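Local coordinates for protein arginine decarboxylase (Campylobacter jejuni subsp. jejuni, PDB 3NZP) that probably catalyses the pyridoxal phosphate-dependent decarboxylation of arginine to agmatine, a step of polyamine and spermidine biosynthesis, at residues B[111-116]-B[137-142]; B[247-252]-B[300-305]. One frame throughout, in Å; residues are numbered along the deposited sequence.

Contact 1 (B[111-116]-B[137-142]); sequences GSKAEL and RELINI
Lys-113 reaches across to Leu-139 and Glu-138. Its CB lies near Leu-139, 4.2 Å from CD1. CG meets the same methyl, Leu-139 CD1, at 3.7 Å. CG is anti to the carbonyl carbon (chi1 -63°), and the chain runs extended beyond it. That carries the lysine past the leucine to the carboxylate of Glu-138. CD passes Glu-138 OE1 at 3.6 Å, and CE passes the carboxylate carbon CD of Glu-138 at 3.7 Å. At the tip, Lys-113 NZ forms a salt bridge with Glu-138 OE2 at 3.0 Å; taken as a hydrogen bond it is weak. The two extended side chains cross at about a right angle. Neither charge depends on this pair alone. NZ also bridges to Asp-136 and bonds to the carbonyl oxygen of Tyr-605 of the second subunit, while Glu-138 OE2 pairs with Lys-607 of the second subunit.

The segments hold the starts of helices 113-122 and 137-148. These follow strands 107-110 and 128-131, neighbours in the parallel eight-stranded barrel of this TIM-barrel domain. Ser-112 is the N-cap of the first helix. Its OG accepts from Glu-115 N at 3.2 Å, in a fairly straight bond (167°), and is also bonded to the carbonyl oxygen of Asn-528 of the second subunit.

One turn on from Lys-113, Leu-116 points toward helix 137-148. Its CD1 touches Leu-139 CD1 at 3.7 Å, the two side chains crossing obliquely. Leu-139 CD1 therefore sits between the lysine and Leu-116. Leu-116 and Ile-142 meet tip to tip, with Ile-142 CD1 4.1 Å from Leu-116 CD1.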
# COMPACT_ATOMS: atom_id res chain seq x y z
N GLY B 111 -9.49 -11.69 12.80
CA GLY B 111 -9.08 -10.56 13.60
C GLY B 111 -10.02 -9.37 13.45
O GLY B 111 -9.61 -8.23 13.64
N SER B 112 -11.27 -9.65 13.11
CA SER B 112 -12.26 -8.60 12.93
C SER B 112 -13.65 -9.24 12.80
O SER B 112 -13.77 -10.44 12.53
CB SER B 112 -11.95 -7.77 11.68
OG SER B 112 -12.18 -8.52 10.49
N LYS B 113 -14.68 -8.43 12.97
CA LYS B 113 -16.05 -8.91 12.85
C LYS B 113 -16.25 -9.52 11.48
O LYS B 113 -16.79 -10.62 11.34
CB LYS B 113 -17.03 -7.75 13.04
CG LYS B 113 -16.96 -7.12 14.41
CD LYS B 113 -17.93 -5.98 14.52
CE LYS B 113 -17.75 -5.25 15.85
NZ LYS B 113 -18.64 -4.06 15.91
N ALA B 114 -15.79 -8.81 10.46
CA ALA B 114 -15.92 -9.29 9.09
C ALA B 114 -15.29 -10.68 8.92
O ALA B 114 -15.93 -11.59 8.39
CB ALA B 114 -15.26 -8.31 8.14
N GLU B 115 -14.05 -10.83 9.38
CA GLU B 115 -13.36 -12.11 9.26
C GLU B 115 -14.00 -13.22 10.10
O GLU B 115 -14.09 -14.36 9.65
CB GLU B 115 -11.89 -11.97 9.64
CG GLU B 115 -11.13 -11.00 8.77
CD GLU B 115 -9.64 -11.04 9.01
OE1 GLU B 115 -9.23 -11.20 10.18
OE2 GLU B 115 -8.88 -10.89 8.03
N LEU B 116 -14.41 -12.88 11.32
CA LEU B 116 -15.02 -13.87 12.19
C LEU B 116 -16.26 -14.45 11.51
O LEU B 116 -16.43 -15.67 11.48
CB LEU B 116 -15.43 -13.26 13.53
CG LEU B 116 -15.31 -14.16 14.77
CD1 LEU B 116 -16.19 -13.60 15.86
CD2 LEU B 116 -15.71 -15.59 14.46
N ARG B 137 -18.25 -5.42 22.77
CA ARG B 137 -19.29 -6.32 23.20
C ARG B 137 -19.84 -7.10 22.02
O ARG B 137 -20.08 -8.30 22.13
CB ARG B 137 -20.41 -5.56 23.90
CG ARG B 137 -19.93 -4.61 25.00
CD ARG B 137 -21.08 -4.15 25.89
NE ARG B 137 -21.51 -5.22 26.79
CZ ARG B 137 -20.87 -5.56 27.91
NH1 ARG B 137 -21.34 -6.55 28.66
NH2 ARG B 137 -19.78 -4.90 28.28
N GLU B 138 -20.02 -6.43 20.89
CA GLU B 138 -20.56 -7.10 19.71
C GLU B 138 -19.69 -8.27 19.25
O GLU B 138 -20.18 -9.39 19.10
CB GLU B 138 -20.76 -6.10 18.56
CG GLU B 138 -21.21 -6.75 17.23
CD GLU B 138 -21.43 -5.74 16.10
OE1 GLU B 138 -21.52 -6.17 14.93
OE2 GLU B 138 -21.52 -4.52 16.37
N LEU B 139 -18.40 -8.04 19.04
CA LEU B 139 -17.51 -9.11 18.59
C LEU B 139 -17.50 -10.31 19.56
O LEU B 139 -17.50 -11.46 19.13
CB LEU B 139 -16.10 -8.57 18.40
CG LEU B 139 -15.08 -9.46 17.69
CD1 LEU B 139 -15.60 -9.95 16.37
CD2 LEU B 139 -13.82 -8.67 17.49
N ILE B 140 -17.50 -10.03 20.86
CA ILE B 140 -17.50 -11.08 21.86
C ILE B 140 -18.79 -11.89 21.75
O ILE B 140 -18.78 -13.13 21.75
CB ILE B 140 -17.38 -10.50 23.28
CG1 ILE B 140 -16.08 -9.69 23.36
CG2 ILE B 140 -17.37 -11.60 24.32
CD1 ILE B 140 -15.83 -9.06 24.71
N ASN B 141 -19.91 -11.19 21.63
CA ASN B 141 -21.20 -11.85 21.50
C ASN B 141 -21.25 -12.77 20.31
O ASN B 141 -21.64 -13.93 20.43
CB ASN B 141 -22.31 -10.82 21.41
CG ASN B 141 -22.93 -10.56 22.74
OD1 ASN B 141 -23.48 -11.46 23.36
ND2 ASN B 141 -22.83 -9.32 23.21
N ILE B 142 -20.86 -12.27 19.15
CA ILE B 142 -20.89 -13.12 17.98
C ILE B 142 -19.95 -14.31 18.17
O ILE B 142 -20.20 -15.40 17.65
CB ILE B 142 -20.51 -12.33 16.71
CG1 ILE B 142 -20.20 -13.29 15.57
CG2 ILE B 142 -19.34 -11.44 16.98
CD1 ILE B 142 -19.81 -12.59 14.30

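Contact 2 (B[247-252]-B[300-305]); sequences ALNEAG and VFILKN
Leu-248 and Ile-302 bury the most surface here, followed by Leu-303. Leu-248 points at the other helix and spreads its two methyls over two neighbouring residues. CD2 of Leu-248 rests against Ile-302 CB at 3.8 Å. The other branch, CD1, meets Leu-303 CD2 at 3.6 Å, and the two leucine side chains lie across each other at about a right angle. The torsion explains the reach: Leu-248 CG is anti to its backbone N (chi1 -174°), which sends the fork out between the two partners.

Ile-302 also points across the interface. Its branches divide the work. CB and CG1 lie along Leu-248, with CG1 4.1 Å from Leu-248 CD2. CG2, anti to the backbone N, turns to Asn-249 and sits 3.9 Å from Asn-249 CA. The side chain of Asn-249 passes Ile-302 at about a right angle. Leu-303 CD2 also comes loosely near Gly-252, 4.4 Å from its CA. No hydrogen bond joins the segments; the contact is made by packing.

The axes of segments 247-252 and 300-305 come within 9.5 Å and run roughly parallel, crossing at -28°. The helices, 242-260 and 292-309, lie on the outside of the TIM barrel. Asn-249 and Glu-250 pack on Asp-393 of the second subunit, and Glu-250 forms a salt bridge with Arg-402 of that subunit. On the barrel side, Leu-248 touches Leu-271 of strand 268-272, and Leu-303 bridges Ile-269 of that strand and Ile-317 of strand 316-319.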
# COMPACT_ATOMS: atom_id res chain seq x y z
N ALA B 247 11.63 -16.79 22.10
CA ALA B 247 10.22 -16.58 22.39
C ALA B 247 9.56 -17.83 22.94
O ALA B 247 8.94 -17.81 23.99
CB ALA B 247 9.50 -16.15 21.12
N LEU B 248 9.69 -18.92 22.20
CA LEU B 248 9.09 -20.17 22.58
C LEU B 248 9.50 -20.54 24.00
O LEU B 248 8.66 -20.95 24.81
CB LEU B 248 9.50 -21.25 21.60
CG LEU B 248 8.84 -22.61 21.80
CD1 LEU B 248 7.32 -22.47 21.86
CD2 LEU B 248 9.27 -23.53 20.66
N ASN B 249 10.77 -20.37 24.32
CA ASN B 249 11.28 -20.69 25.65
C ASN B 249 10.57 -19.89 26.75
O ASN B 249 10.08 -20.46 27.73
CB ASN B 249 12.78 -20.41 25.70
CG ASN B 249 13.53 -21.52 26.35
OD1 ASN B 249 13.34 -21.80 27.52
ND2 ASN B 249 14.40 -22.17 25.58
N GLU B 250 10.54 -18.58 26.59
CA GLU B 250 9.89 -17.71 27.56
C GLU B 250 8.43 -18.10 27.70
O GLU B 250 7.93 -18.27 28.81
CB GLU B 250 9.98 -16.26 27.11
CG GLU B 250 9.40 -15.28 28.08
CD GLU B 250 9.46 -13.86 27.58
OE1 GLU B 250 10.51 -13.46 27.03
OE2 GLU B 250 8.45 -13.13 27.75
N ALA B 251 7.74 -18.25 26.58
CA ALA B 251 6.33 -18.62 26.58
C ALA B 251 6.12 -19.98 27.24
O ALA B 251 5.17 -20.17 28.01
CB ALA B 251 5.78 -18.62 25.16
N GLY B 252 7.01 -20.92 26.94
CA GLY B 252 6.91 -22.26 27.51
C GLY B 252 6.89 -22.24 29.03
O GLY B 252 6.16 -23.00 29.66
N VAL B 300 9.24 -28.50 18.96
CA VAL B 300 9.00 -29.71 19.72
C VAL B 300 10.03 -29.94 20.81
O VAL B 300 9.71 -30.39 21.91
CB VAL B 300 8.97 -30.92 18.81
CG1 VAL B 300 8.75 -32.17 19.64
CG2 VAL B 300 7.88 -30.77 17.79
N PHE B 301 11.29 -29.64 20.50
CA PHE B 301 12.35 -29.85 21.47
C PHE B 301 12.24 -28.88 22.64
O PHE B 301 12.14 -29.31 23.79
CB PHE B 301 13.70 -29.71 20.78
CG PHE B 301 14.88 -30.00 21.66
CD1 PHE B 301 15.45 -29.00 22.44
CD2 PHE B 301 15.45 -31.27 21.67
CE1 PHE B 301 16.59 -29.25 23.20
CE2 PHE B 301 16.59 -31.53 22.42
CZ PHE B 301 17.16 -30.52 23.19
N ILE B 302 12.25 -27.58 22.36
CA ILE B 302 12.16 -26.58 23.41
C ILE B 302 11.01 -26.88 24.37
O ILE B 302 11.18 -26.81 25.59
CB ILE B 302 11.91 -25.17 22.84
CG1 ILE B 302 12.98 -24.80 21.81
CG2 ILE B 302 11.90 -24.15 23.98
CD1 ILE B 302 14.38 -24.67 22.40
N LEU B 303 9.85 -27.20 23.82
CA LEU B 303 8.70 -27.48 24.67
C LEU B 303 8.89 -28.75 25.49
O LEU B 303 8.62 -28.76 26.69
CB LEU B 303 7.42 -27.56 23.83
CG LEU B 303 7.00 -26.26 23.15
CD1 LEU B 303 5.76 -26.53 22.32
CD2 LEU B 303 6.73 -25.17 24.18
N LYS B 304 9.34 -29.82 24.85
CA LYS B 304 9.57 -31.07 25.56
C LYS B 304 10.46 -30.81 26.76
O LYS B 304 10.13 -31.17 27.88
CB LYS B 304 10.25 -32.09 24.66
CG LYS B 304 10.64 -33.36 25.37
CD LYS B 304 11.28 -34.32 24.39
CE LYS B 304 11.67 -35.63 25.04
NZ LYS B 304 12.33 -36.54 24.05
N ASN B 305 11.59 -30.18 26.51
CA ASN B 305 12.52 -29.86 27.57
C ASN B 305 11.86 -29.13 28.74
O ASN B 305 12.03 -29.53 29.89
CB ASN B 305 13.66 -29.02 27.01
CG ASN B 305 14.77 -29.88 26.41
OD1 ASN B 305 14.51 -30.96 25.86
ND2 ASN B 305 16.00 -29.39 26.51

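In the fold
Contact 1 and contact 2 belong to one TIM-barrel domain. Their centres are 31 Å apart and their nearest atoms about 20 Å apart, so they do not touch. Contact 1 comes first along the chain and is complete before contact 2 begins. Each pairs two consecutive outer helices of the barrel: those after its second and third strands in contact 1, and those after its sixth and seventh in contact 2. The pyridoxal-5'-phosphate is about 11 Å from the side chain of Ser-112 of contact 1 and about 14 Å from the side chain of Leu-248 of contact 2. Both contacts touch the second subunit, so helices of the cofactor-binding barrel also help to form the dimer interface.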